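PDB 1BLE: fructose permease from Bacillus subtilis, which takes a phosphoryl group from phospho-EIIA on a histidine and passes it to fructose while the sugar is carried across the cell membrane. Local coordinates for residues A28-V33 and E76-M81; V33-I38 and L83-S88; V139-R144 and D153-L158. One frame throughout, in Å; residues are numbered along the deposited sequence.

Contact 1 of 3, residues A28-V33 and E76-M81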
ATOM      1  N   ALA A  28      13.925   1.932  14.416  1.00 59.34           N
ATOM      2  CA  ALA A  28      13.903   2.643  13.143  1.00 58.02           C
ATOM      3  C   ALA A  28      12.503   3.117  12.856  1.00 58.26           C
ATOM      4  O   ALA A  28      11.548   2.470  13.260  1.00 57.98           O
ATOM      5  CB  ALA A  28      14.387   1.752  12.048  1.00 57.50           C
ATOM      6  N   ASP A  29      12.392   4.250  12.168  1.00 60.30           N
ATOM      7  CA  ASP A  29      11.100   4.840  11.850  1.00 66.06           C
ATOM      8  C   ASP A  29      10.546   4.172  10.585  1.00 68.25           C
ATOM      9  O   ASP A  29       9.358   3.797  10.510  1.00 69.22           O
ATOM     10  CB  ASP A  29      11.234   6.361  11.594  1.00 71.39           C
ATOM     11  CG  ASP A  29      12.050   7.122  12.695  1.00 76.56           C
ATOM     12  OD1 ASP A  29      11.842   6.905  13.913  1.00 79.46           O
ATOM     13  OD2 ASP A  29      12.877   7.998  12.338  1.00 79.30           O
ATOM     14  N   ARG A  30      11.441   3.953   9.625  1.00 67.83           N
ATOM     15  CA  ARG A  30      11.069   3.381   8.335  1.00 67.01           C
ATOM     16  C   ARG A  30      11.952   2.292   7.732  1.00 63.54           C
ATOM     17  O   ARG A  30      13.142   2.229   8.017  1.00 62.18           O
ATOM     18  CB  ARG A  30      10.970   4.509   7.328  1.00 69.17           C
ATOM     19  CG  ARG A  30      12.144   5.428   7.374  1.00 69.59           C
ATOM     20  CD  ARG A  30      11.790   6.727   6.671  1.00 80.02           C
ATOM     21  NE  ARG A  30      10.827   7.574   7.396  1.00 80.66           N
ATOM     22  CZ  ARG A  30      10.029   8.464   6.799  1.00 82.14           C
ATOM     23  NH1 ARG A  30      10.068   8.602   5.467  1.00 80.82           N
ATOM     24  NH2 ARG A  30       9.253   9.268   7.528  1.00 81.62           N
ATOM     25  N   ILE A  31      11.343   1.464   6.875  1.00 58.76           N
ATOM     26  CA  ILE A  31      12.008   0.386   6.159  1.00 53.43           C
ATOM     27  C   ILE A  31      11.886   0.713   4.685  1.00 51.25           C
ATOM     28  O   ILE A  31      10.795   0.901   4.176  1.00 49.63           O
ATOM     29  CB  ILE A  31      11.309  -0.948   6.369  1.00 53.64           C
ATOM     30  CG1 ILE A  31      11.473  -1.378   7.789  1.00 55.75           C
ATOM     31  CG2 ILE A  31      11.940  -2.048   5.534  1.00 52.29           C
ATOM     32  CD1 ILE A  31      10.840  -2.707   7.999  1.00 64.17           C
ATOM     33  N   ILE A  32      12.997   0.763   3.983  1.00 48.89           N
ATOM     34  CA  ILE A  32      12.912   1.061   2.582  1.00 49.46           C
ATOM     35  C   ILE A  32      13.536  -0.061   1.770  1.00 50.08           C
ATOM     36  O   ILE A  32      14.653  -0.500   2.054  1.00 51.81           O
ATOM     37  CB  ILE A  32      13.619   2.381   2.280  1.00 48.40           C
ATOM     38  CG1 ILE A  32      12.987   3.499   3.091  1.00 50.68           C
ATOM     39  CG2 ILE A  32      13.532   2.698   0.815  1.00 44.16           C
ATOM     40  CD1 ILE A  32      13.904   4.674   3.273  1.00 55.90           C
ATOM     41  N   VAL A  33      12.790  -0.566   0.795  1.00 50.45           N
ATOM     42  CA  VAL A  33      13.317  -1.620  -0.093  1.00 48.93           C
ATOM     43  C   VAL A  33      13.925  -0.877  -1.278  1.00 48.02           C
ATOM     44  O   VAL A  33      13.275  -0.027  -1.902  1.00 48.04           O
ATOM     45  CB  VAL A  33      12.203  -2.613  -0.558  1.00 45.60           C
ATOM     46  CG1 VAL A  33      12.692  -3.494  -1.674  1.00 44.96           C
ATOM     47  CG2 VAL A  33      11.828  -3.491   0.576  1.00 42.42           C
ATOM     48  N   GLU A  76      15.933  14.501   7.017  1.00 78.88           N
ATOM     49  CA  GLU A  76      17.153  14.799   7.743  1.00 82.56           C
ATOM     50  C   GLU A  76      17.042  14.255   9.169  1.00 80.57           C
ATOM     51  O   GLU A  76      16.076  14.559   9.880  1.00 79.98           O
ATOM     52  CB  GLU A  76      17.380  16.309   7.776  1.00 88.22           C
ATOM     53  CG  GLU A  76      18.844  16.713   7.886  1.00 97.69           C
ATOM     54  CD  GLU A  76      19.025  18.155   8.342  1.00104.90           C
ATOM     55  OE1 GLU A  76      18.021  18.768   8.795  1.00106.22           O
ATOM     56  OE2 GLU A  76      20.176  18.667   8.271  1.00110.36           O
ATOM     57  N   GLY A  77      18.011  13.430   9.560  1.00 77.22           N
ATOM     58  CA  GLY A  77      18.002  12.865  10.892  1.00 74.38           C
ATOM     59  C   GLY A  77      17.175  11.600  11.056  1.00 74.02           C
ATOM     60  O   GLY A  77      17.301  10.914  12.077  1.00 75.63           O
ATOM     61  N   VAL A  78      16.308  11.310  10.076  1.00 71.69           N
ATOM     62  CA  VAL A  78      15.442  10.112  10.078  1.00 65.76           C
ATOM     63  C   VAL A  78      16.286   8.841  10.242  1.00 65.30           C
ATOM     64  O   VAL A  78      17.408   8.756   9.711  1.00 64.89           O
ATOM     65  CB  VAL A  78      14.645   9.956   8.748  1.00 63.20           C
ATOM     66  CG1 VAL A  78      13.830   8.693   8.784  1.00 61.43           C
ATOM     67  CG2 VAL A  78      13.739  11.130   8.504  1.00 61.34           C
ATOM     68  N   THR A  79      15.732   7.860  10.955  1.00 61.70           N
ATOM     69  CA  THR A  79      16.409   6.601  11.213  1.00 61.39           C
ATOM     70  C   THR A  79      15.775   5.512  10.367  1.00 60.28           C
ATOM     71  O   THR A  79      14.621   5.149  10.590  1.00 62.87           O
ATOM     72  CB  THR A  79      16.316   6.269  12.712  1.00 63.50           C
ATOM     73  OG1 THR A  79      17.375   6.952  13.388  1.00 72.02           O
ATOM     74  CG2 THR A  79      16.427   4.771  12.986  1.00 64.99           C
ATOM     75  N   ALA A  80      16.549   4.959   9.435  1.00 56.40           N
ATOM     76  CA  ALA A  80      16.048   3.930   8.530  1.00 53.13           C
ATOM     77  C   ALA A  80      16.865   2.667   8.417  1.00 53.67           C
ATOM     78  O   ALA A  80      18.059   2.624   8.735  1.00 53.05           O
ATOM     79  CB  ALA A  80      15.897   4.509   7.159  1.00 55.51           C
ATOM     80  N   MET A  81      16.221   1.657   7.847  1.00 53.27           N
ATOM     81  CA  MET A  81      16.809   0.345   7.625  1.00 52.55           C
ATOM     82  C   MET A  81      16.484  -0.006   6.165  1.00 52.46           C
ATOM     83  O   MET A  81      15.325   0.078   5.753  1.00 55.81           O
ATOM     84  CB  MET A  81      16.154  -0.629   8.594  1.00 55.52           C
ATOM     85  CG  MET A  81      16.672  -2.001   8.528  1.00 64.33           C
ATOM     86  SD  MET A  81      15.760  -3.072   9.595  1.00 73.93           S
ATOM     87  CE  MET A  81      16.065  -4.602   8.653  1.00 68.23           C
TER
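Arg30 pairs with Ala80 and Ile31 with Met81 in parallel register, where the axes of strands 30-33 and 79-81 come within 4.9 Å at an angle of 41°. Two backbone bonds join them: Met81 N donates to Arg30 O (3.1 Å), and Ile32 N to Met81 O (3.0 Å). Just before the strand proper, Asp29 takes hold of Thr79 twice. Its backbone N gives a hydrogen bond to Thr79 O (2.9 Å), and its carboxylate atom OD2 accepts the N-H of Thr79 (Thr79 N to Asp29 OD2 3.2 Å) on a nearly straight path, N-H...O 170°. The donor meets OD2 from above the carboxylate plane. Because CG of Asp29 stands beside its own backbone N (chi1 -49°), the acid can reach back along the partner chain, and a side chain continues the bonding where the strand pairing has ended.

Next to the Asp29-Thr79 bonds, Val78 crosses Arg30 at about a right angle. CG1 of Val78 rests 3.5 Å from both CD and NE of Arg30, whose chain bends at its third torsion, and Arg30 CG leans on Ala80 CB at 3.9 Å. Ile32 CD1 reaches the same methyl of Ala80 more loosely, and Ile32 also packs on Met43 of the second subunit. At the start of 28-33, the methyl CG2 of Thr79 lies against Ala28. Ile31 and Met81 project from the sheet face opposite to Arg30 and Ala80, and both rest on Leu19 of helix 18-26. Strand 57-61 bonds to the other edge of strand 30-34. The arrangement is that of neighbouring parallel strands in an alpha/beta sheet, its central strands joined through helices, with helix 18-26 packed on the face that carries Ile31 and Met81.

Contact 2 of 3, residues V33-I38 and L83-S88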
ATOM      1  N   VAL A  33      12.790  -0.566   0.795  1.00 50.45           N
ATOM      2  CA  VAL A  33      13.317  -1.620  -0.093  1.00 48.93           C
ATOM      3  C   VAL A  33      13.925  -0.877  -1.278  1.00 48.02           C
ATOM      4  O   VAL A  33      13.275  -0.027  -1.902  1.00 48.04           O
ATOM      5  CB  VAL A  33      12.203  -2.613  -0.558  1.00 45.60           C
ATOM      6  CG1 VAL A  33      12.692  -3.494  -1.674  1.00 44.96           C
ATOM      7  CG2 VAL A  33      11.828  -3.491   0.576  1.00 42.42           C
ATOM      8  N   VAL A  34      15.206  -1.115  -1.514  1.00 46.77           N
ATOM      9  CA  VAL A  34      15.904  -0.426  -2.603  1.00 45.56           C
ATOM     10  C   VAL A  34      16.151  -1.445  -3.723  1.00 46.06           C
ATOM     11  O   VAL A  34      16.856  -2.431  -3.534  1.00 47.32           O
ATOM     12  CB  VAL A  34      17.246   0.194  -2.076  1.00 43.40           C
ATOM     13  CG1 VAL A  34      17.891   1.055  -3.104  1.00 43.16           C
ATOM     14  CG2 VAL A  34      17.003   1.014  -0.813  1.00 40.52           C
ATOM     15  N   SER A  35      15.503  -1.246  -4.864  1.00 46.56           N
ATOM     16  CA  SER A  35      15.655  -2.162  -6.000  1.00 49.27           C
ATOM     17  C   SER A  35      14.965  -1.561  -7.182  1.00 51.35           C
ATOM     18  O   SER A  35      13.820  -1.198  -7.063  1.00 52.07           O
ATOM     19  CB  SER A  35      15.024  -3.529  -5.711  1.00 47.75           C
ATOM     20  OG  SER A  35      14.696  -4.205  -6.924  1.00 42.59           O
ATOM     21  N   ASP A  36      15.644  -1.485  -8.330  1.00 56.93           N
ATOM     22  CA  ASP A  36      15.041  -0.914  -9.545  1.00 58.74           C
ATOM     23  C   ASP A  36      13.920  -1.811 -10.080  1.00 60.81           C
ATOM     24  O   ASP A  36      12.837  -1.322 -10.358  1.00 63.03           O
ATOM     25  CB  ASP A  36      16.089  -0.655 -10.632  1.00 57.87           C
ATOM     26  CG  ASP A  36      17.012   0.535 -10.315  1.00 58.16           C
ATOM     27  OD1 ASP A  36      17.661   0.544  -9.242  1.00 55.65           O
ATOM     28  OD2 ASP A  36      17.109   1.449 -11.164  1.00 57.05           O
ATOM     29  N   ASP A  37      14.148  -3.125 -10.111  1.00 62.55           N
ATOM     30  CA  ASP A  37      13.165  -4.100 -10.600  1.00 64.86           C
ATOM     31  C   ASP A  37      11.843  -4.021  -9.814  1.00 62.69           C
ATOM     32  O   ASP A  37      10.774  -3.872 -10.377  1.00 63.05           O
ATOM     33  CB  ASP A  37      13.719  -5.542 -10.466  1.00 74.86           C
ATOM     34  CG  ASP A  37      14.931  -5.837 -11.382  1.00 82.16           C
ATOM     35  OD1 ASP A  37      15.925  -5.065 -11.377  1.00 88.81           O
ATOM     36  OD2 ASP A  37      14.909  -6.893 -12.070  1.00 86.03           O
ATOM     37  N   ILE A  38      11.936  -4.160  -8.502  1.00 61.28           N
ATOM     38  CA  ILE A  38      10.793  -4.124  -7.600  1.00 57.99           C
ATOM     39  C   ILE A  38      10.047  -2.772  -7.624  1.00 59.03           C
ATOM     40  O   ILE A  38       8.855  -2.707  -7.371  1.00 61.00           O
ATOM     41  CB  ILE A  38      11.289  -4.434  -6.149  1.00 55.84           C
ATOM     42  CG1 ILE A  38      11.688  -5.904  -6.007  1.00 54.28           C
ATOM     43  CG2 ILE A  38      10.266  -4.072  -5.118  1.00 55.30           C
ATOM     44  CD1 ILE A  38      12.542  -6.214  -4.791  1.00 50.31           C
ATOM     45  N   LEU A  83      16.541  -2.577   2.713  1.00 45.37           N
ATOM     46  CA  LEU A  83      16.457  -3.969   2.339  1.00 43.62           C
ATOM     47  C   LEU A  83      16.902  -4.093   0.898  1.00 43.54           C
ATOM     48  O   LEU A  83      16.482  -3.304   0.040  1.00 45.07           O
ATOM     49  CB  LEU A  83      15.029  -4.452   2.485  1.00 48.62           C
ATOM     50  CG  LEU A  83      14.708  -4.913   3.907  1.00 53.66           C
ATOM     51  CD1 LEU A  83      13.226  -5.260   4.014  1.00 54.00           C
ATOM     52  CD2 LEU A  83      15.590  -6.114   4.247  1.00 52.03           C
ATOM     53  N   PHE A  84      17.751  -5.072   0.617  1.00 41.75           N
ATOM     54  CA  PHE A  84      18.256  -5.271  -0.741  1.00 42.81           C
ATOM     55  C   PHE A  84      18.018  -6.713  -1.178  1.00 44.56           C
ATOM     56  O   PHE A  84      18.002  -7.619  -0.366  1.00 46.05           O
ATOM     57  CB  PHE A  84      19.774  -4.949  -0.813  1.00 42.57           C
ATOM     58  CG  PHE A  84      20.112  -3.502  -0.554  1.00 41.46           C
ATOM     59  CD1 PHE A  84      20.051  -2.566  -1.564  1.00 40.53           C
ATOM     60  CD2 PHE A  84      20.419  -3.062   0.724  1.00 40.52           C
ATOM     61  CE1 PHE A  84      20.286  -1.221  -1.283  1.00 41.12           C
ATOM     62  CE2 PHE A  84      20.645  -1.738   0.991  1.00 40.52           C
ATOM     63  CZ  PHE A  84      20.583  -0.819   0.000  1.00 40.52           C
ATOM     64  N   GLU A  85      17.803  -6.911  -2.471  1.00 48.87           N
ATOM     65  CA  GLU A  85      17.597  -8.247  -3.051  1.00 52.07           C
ATOM     66  C   GLU A  85      18.968  -8.888  -3.267  1.00 55.96           C
ATOM     67  O   GLU A  85      19.093 -10.111  -3.208  1.00 61.58           O
ATOM     68  CB  GLU A  85      17.030  -8.134  -4.455  1.00 50.53           C
ATOM     69  CG  GLU A  85      15.625  -8.472  -4.731  1.00 55.26           C
ATOM     70  CD  GLU A  85      15.394  -8.360  -6.242  1.00 64.13           C
ATOM     71  OE1 GLU A  85      15.507  -7.233  -6.806  1.00 65.74           O
ATOM     72  OE2 GLU A  85      15.164  -9.409  -6.884  1.00 68.94           O
ATOM     73  N   ASN A  86      19.973  -8.055  -3.581  1.00 56.27           N
ATOM     74  CA  ASN A  86      21.333  -8.507  -3.929  1.00 55.48           C
ATOM     75  C   ASN A  86      22.429  -7.469  -3.630  1.00 55.30           C
ATOM     76  O   ASN A  86      22.123  -6.325  -3.325  1.00 58.07           O
ATOM     77  CB  ASN A  86      21.352  -8.810  -5.430  1.00 54.94           C
ATOM     78  CG  ASN A  86      20.941  -7.600  -6.281  1.00 58.11           C
ATOM     79  OD1 ASN A  86      20.012  -7.665  -7.089  1.00 58.77           O
ATOM     80  ND2 ASN A  86      21.634  -6.486  -6.085  1.00 58.82           N
ATOM     81  N   PRO A  87      23.723  -7.839  -3.797  1.00 54.91           N
ATOM     82  CA  PRO A  87      24.839  -6.905  -3.542  1.00 53.19           C
ATOM     83  C   PRO A  87      25.165  -5.864  -4.670  1.00 54.30           C
ATOM     84  O   PRO A  87      25.900  -4.891  -4.439  1.00 56.64           O
ATOM     85  CB  PRO A  87      26.019  -7.841  -3.316  1.00 49.37           C
ATOM     86  CG  PRO A  87      25.389  -9.203  -3.132  1.00 53.22           C
ATOM     87  CD  PRO A  87      24.227  -9.198  -4.020  1.00 52.87           C
ATOM     88  N   SER A  88      24.609  -6.018  -5.868  1.00 50.91           N
ATOM     89  CA  SER A  88      24.908  -5.071  -6.923  1.00 50.29           C
ATOM     90  C   SER A  88      24.172  -3.762  -6.722  1.00 51.65           C
ATOM     91  O   SER A  88      24.722  -2.688  -6.933  1.00 54.81           O
ATOM     92  CB  SER A  88      24.569  -5.678  -8.262  1.00 50.42           C
ATOM     93  OG  SER A  88      25.075  -6.997  -8.307  1.00 49.62           O
TER
HETATM   94  O   HOH W   1      18.206  -4.583  -3.965  1.00 54.94           O
HETATM   95  O   HOH W   2      16.832  -5.086  -8.480  1.00 57.98           O
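The C-terminal ends of two adjacent parallel strands, where active sites of alpha/beta sheets commonly lie, meet here as Val33 pairs with Leu83; the Leu83 side chain is about 9 Å from that of His15, the active-site histidine that becomes phosphorylated during transport, unmodified here. Val34 N donates to Leu83 O (3.0 Å, N-H...O 170°). Beyond it the strands part, and water 1 fills the next step, donating to Val34 O and accepting from Glu85 N (2.8 Å).

The side chains divide between the two sheet faces. Val33 CG2 packs against Leu83 CB at 3.8 Å. On the other side Val34 and Phe84 run side by side in the same direction, the valine resting by CB and both methyls on the ring atom CE1. Phe84 is turned there by its first torsion, which sets CG beside the backbone N (chi1 -65°).

Past the strands, Ser35 is the N-cap of the short, weakly bonded helix that follows: its OG accepts from Ile38 N (3.2 Å). The same hydroxyl lies 3.1 Å from Glu85 OE1, and water 2 sits close to both oxygens, 2.8 Å from Ser35 OG. Ile38 and Glu85 lie alongside, running opposite ways, with CD1 of Ile38 3.8 Å from Glu85 CG. The other carboxylate oxygen, OE2, forms a salt bridge with Arg44, which ties the 83-88 segment to helix 42-49.

Phe13, in a loop, touches Val33, Ile38 and Glu85 together. Helix 42-49 brings Arg44 against Asp37 and Ile38, strand 57-61 bonds to the other edge of strand 30-34 at Val33 and, just past it, at Ser35, and strand 3-10 flanks Leu83 and Phe84.

Contact 3 of 3, residues V139-R144 and D153-L158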
ATOM      1  N   VAL A 139      33.433  -1.782   2.739  1.00 76.06           N
ATOM      2  CA  VAL A 139      32.194  -2.100   3.431  1.00 71.72           C
ATOM      3  C   VAL A 139      32.315  -3.384   4.208  1.00 68.93           C
ATOM      4  O   VAL A 139      32.678  -4.395   3.648  1.00 67.39           O
ATOM      5  CB  VAL A 139      31.034  -2.253   2.446  1.00 72.25           C
ATOM      6  CG1 VAL A 139      29.764  -2.557   3.197  1.00 72.52           C
ATOM      7  CG2 VAL A 139      30.878  -0.995   1.621  1.00 70.80           C
ATOM      8  N   LYS A 140      32.034  -3.331   5.503  1.00 68.10           N
ATOM      9  CA  LYS A 140      32.075  -4.522   6.345  1.00 69.17           C
ATOM     10  C   LYS A 140      30.905  -5.383   5.880  1.00 71.25           C
ATOM     11  O   LYS A 140      29.832  -4.846   5.619  1.00 76.17           O
ATOM     12  CB  LYS A 140      31.866  -4.156   7.817  1.00 66.05           C
ATOM     13  N   LEU A 141      31.128  -6.689   5.703  1.00 72.00           N
ATOM     14  CA  LEU A 141      30.075  -7.634   5.278  1.00 69.72           C
ATOM     15  C   LEU A 141      29.902  -8.705   6.366  1.00 68.46           C
ATOM     16  O   LEU A 141      30.807  -9.486   6.634  1.00 68.75           O
ATOM     17  CB  LEU A 141      30.397  -8.284   3.920  1.00 68.39           C
ATOM     18  CG  LEU A 141      30.455  -7.420   2.658  1.00 69.36           C
ATOM     19  CD1 LEU A 141      30.765  -8.293   1.448  1.00 67.23           C
ATOM     20  CD2 LEU A 141      29.141  -6.683   2.458  1.00 71.30           C
ATOM     21  N   GLU A 142      28.724  -8.736   6.981  1.00 66.46           N
ATOM     22  CA  GLU A 142      28.431  -9.640   8.091  1.00 64.67           C
ATOM     23  C   GLU A 142      27.329 -10.644   7.787  1.00 61.50           C
ATOM     24  O   GLU A 142      26.500 -10.430   6.905  1.00 65.46           O
ATOM     25  CB  GLU A 142      28.093  -8.783   9.313  1.00 68.29           C
ATOM     26  CG  GLU A 142      26.972  -9.274  10.209  1.00 75.39           C
ATOM     27  CD  GLU A 142      26.606  -8.235  11.229  1.00 77.39           C
ATOM     28  OE1 GLU A 142      27.529  -7.466  11.612  1.00 82.76           O
ATOM     29  OE2 GLU A 142      25.420  -8.183  11.629  1.00 75.54           O
ATOM     30  N   LEU A 143      27.302 -11.744   8.515  1.00 53.53           N
ATOM     31  CA  LEU A 143      26.304 -12.716   8.220  1.00 52.51           C
ATOM     32  C   LEU A 143      25.562 -13.073   9.448  1.00 53.69           C
ATOM     33  O   LEU A 143      26.169 -13.454  10.418  1.00 54.09           O
ATOM     34  CB  LEU A 143      26.948 -13.992   7.649  1.00 50.32           C
ATOM     35  CG  LEU A 143      26.038 -15.217   7.425  1.00 48.20           C
ATOM     36  CD1 LEU A 143      25.214 -14.997   6.167  1.00 47.40           C
ATOM     37  CD2 LEU A 143      26.856 -16.470   7.297  1.00 44.64           C
ATOM     38  N   ARG A 144      24.249 -12.926   9.410  1.00 55.07           N
ATOM     39  CA  ARG A 144      23.417 -13.356  10.524  1.00 58.84           C
ATOM     40  C   ARG A 144      21.979 -13.008  10.282  1.00 61.40           C
ATOM     41  O   ARG A 144      21.682 -12.089   9.512  1.00 65.54           O
ATOM     42  CB  ARG A 144      23.896 -12.844  11.882  1.00 58.65           C
ATOM     43  CG  ARG A 144      24.085 -11.352  12.025  1.00 59.46           C
ATOM     44  CD  ARG A 144      24.245 -11.044  13.518  1.00 57.09           C
ATOM     45  NE  ARG A 144      24.710  -9.686  13.748  1.00 56.33           N
ATOM     46  CZ  ARG A 144      24.725  -9.096  14.933  1.00 51.41           C
ATOM     47  NH1 ARG A 144      24.317  -9.746  16.003  1.00 51.56           N
ATOM     48  NH2 ARG A 144      25.077  -7.837  15.037  1.00 52.45           N
ATOM     49  N   ASP A 153      31.828 -13.653   9.826  1.00 82.45           N
ATOM     50  CA  ASP A 153      32.396 -12.860   8.758  1.00 81.26           C
ATOM     51  C   ASP A 153      32.027 -13.505   7.448  1.00 80.71           C
ATOM     52  O   ASP A 153      32.283 -14.695   7.223  1.00 80.97           O
ATOM     53  CB  ASP A 153      33.913 -12.736   8.857  1.00 80.62           C
ATOM     54  CG  ASP A 153      34.469 -11.690   7.886  1.00 80.39           C
ATOM     55  OD1 ASP A 153      34.013 -11.633   6.712  1.00 74.87           O
ATOM     56  OD2 ASP A 153      35.358 -10.915   8.306  1.00 82.01           O
ATOM     57  N   PHE A 154      31.427 -12.708   6.580  1.00 78.37           N
ATOM     58  CA  PHE A 154      31.016 -13.233   5.300  1.00 74.82           C
ATOM     59  C   PHE A 154      32.142 -13.358   4.339  1.00 75.25           C
ATOM     60  O   PHE A 154      32.165 -14.309   3.557  1.00 76.04           O
ATOM     61  CB  PHE A 154      29.960 -12.382   4.660  1.00 68.26           C
ATOM     62  CG  PHE A 154      29.316 -13.054   3.516  1.00 61.95           C
ATOM     63  CD1 PHE A 154      28.635 -14.256   3.715  1.00 61.04           C
ATOM     64  CD2 PHE A 154      29.402 -12.515   2.236  1.00 61.54           C
ATOM     65  CE1 PHE A 154      28.044 -14.905   2.651  1.00 59.19           C
ATOM     66  CE2 PHE A 154      28.815 -13.154   1.150  1.00 57.78           C
ATOM     67  CZ  PHE A 154      28.133 -14.345   1.354  1.00 59.94           C
ATOM     68  N   VAL A 155      33.038 -12.374   4.356  1.00 75.68           N
ATOM     69  CA  VAL A 155      34.197 -12.368   3.469  1.00 78.30           C
ATOM     70  C   VAL A 155      35.012 -13.650   3.625  1.00 76.23           C
ATOM     71  O   VAL A 155      35.192 -14.382   2.651  1.00 75.96           O
ATOM     72  CB  VAL A 155      35.077 -11.123   3.680  1.00 81.67           C
ATOM     73  CG1 VAL A 155      36.420 -11.308   3.011  1.00 85.37           C
ATOM     74  CG2 VAL A 155      34.381  -9.893   3.083  1.00 83.90           C
ATOM     75  N   GLN A 156      35.450 -13.959   4.842  1.00 74.73           N
ATOM     76  CA  GLN A 156      36.195 -15.192   5.065  1.00 73.90           C
ATOM     77  C   GLN A 156      35.363 -16.373   4.528  1.00 73.02           C
ATOM     78  O   GLN A 156      35.880 -17.181   3.764  1.00 75.36           O
ATOM     79  CB  GLN A 156      36.566 -15.399   6.556  1.00 70.31           C
ATOM     80  N   ILE A 157      34.058 -16.408   4.817  1.00 72.65           N
ATOM     81  CA  ILE A 157      33.208 -17.526   4.355  1.00 71.17           C
ATOM     82  C   ILE A 157      33.152 -17.682   2.828  1.00 74.37           C
ATOM     83  O   ILE A 157      33.275 -18.789   2.295  1.00 73.14           O
ATOM     84  CB  ILE A 157      31.779 -17.434   4.944  1.00 66.94           C
ATOM     85  CG1 ILE A 157      31.783 -17.851   6.404  1.00 62.50           C
ATOM     86  CG2 ILE A 157      30.793 -18.302   4.166  1.00 64.81           C
ATOM     87  CD1 ILE A 157      30.488 -17.550   7.080  1.00 61.68           C
ATOM     88  N   LEU A 158      32.973 -16.564   2.134  1.00 76.69           N
ATOM     89  CA  LEU A 158      32.894 -16.560   0.679  1.00 79.44           C
ATOM     90  C   LEU A 158      34.203 -16.995   0.044  1.00 84.32           C
ATOM     91  O   LEU A 158      34.184 -17.798  -0.891  1.00 87.07           O
ATOM     92  CB  LEU A 158      32.516 -15.167   0.188  1.00 75.96           C
ATOM     93  CG  LEU A 158      32.570 -14.842  -1.306  1.00 72.14           C
ATOM     94  CD1 LEU A 158      31.558 -15.642  -2.090  1.00 69.60           C
ATOM     95  CD2 LEU A 158      32.316 -13.363  -1.477  1.00 68.63           C
TER
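Phe154 N donates to Leu141 O (3.3 Å), tying the first turn of helix 154-158 to strand 140-143, the last-but-one strand of the mixed sheet, beside edge strand 152-153. The donor stands 35° from the carbonyl plane. Glu142 and Asp153 form an antiparallel, non-hydrogen-bonded pair with diverging side chains (CA to CA 5.2 Å). Strand 152-153 passes directly into the helix; the axis of helix 154-158 stands at 77° to that of strand 140-143.

Two leucines of strand 140-143 point toward the helix. Leu141 meets Phe154 through their CB atoms, 4.2 Å apart, and its CD1 reaches Val155 CG2 at a similar distance. Leu143 spreads its methyls: CD1 approaches the Phe154 ring obliquely, while CD2 meets Ile157 CD1 (3.8 Å), the two side chains crossing at about a right angle. Phe154 turns its ring away from its own backbone N (chi1 -167°), into the layer between the sheet and helix 125-136, where it meets the ring of Phe131. Phe131 and Leu134 of that helix also cover Leu141.

Asp153 is the N-cap: OD1 accepts weakly from Val155 N and from Gln156 N, capping the first turn of the helix. Strand 102-107 bonds backbone to backbone with Lys140 and Glu142 on the other edge. On the far side of strand 140-143, Glu142 forms a salt bridge with Arg144, whose NE lies 2.7 Å from OE2; the oxygen sits in the guanidinium plane, while NE approaches it from above the carboxylate plane.

How the contacts relate
From the N terminus, after strand 3-10 and helix 18-26, strand 30-34 and helix 36-40 supply the first halves of contacts 1 and 2. Helix 42-49, strand 57-61 and helix 63-71 follow before strand 79-84 closes both, 28-33 meeting 76-81 and 33-38 meeting 83-88. The two contacts therefore cross along the chain; they share Val33 and join at a probable hydrogen bond between Ile32 O and Leu83 N (2.9 Å). Contact 3 follows in series, closing the short loop between strand 140-143 and strand 152-153 with its helix 154-159. It reaches the same sheet, with its centre about 23 Å from that of contact 1, on the opposite side of the chain's centre.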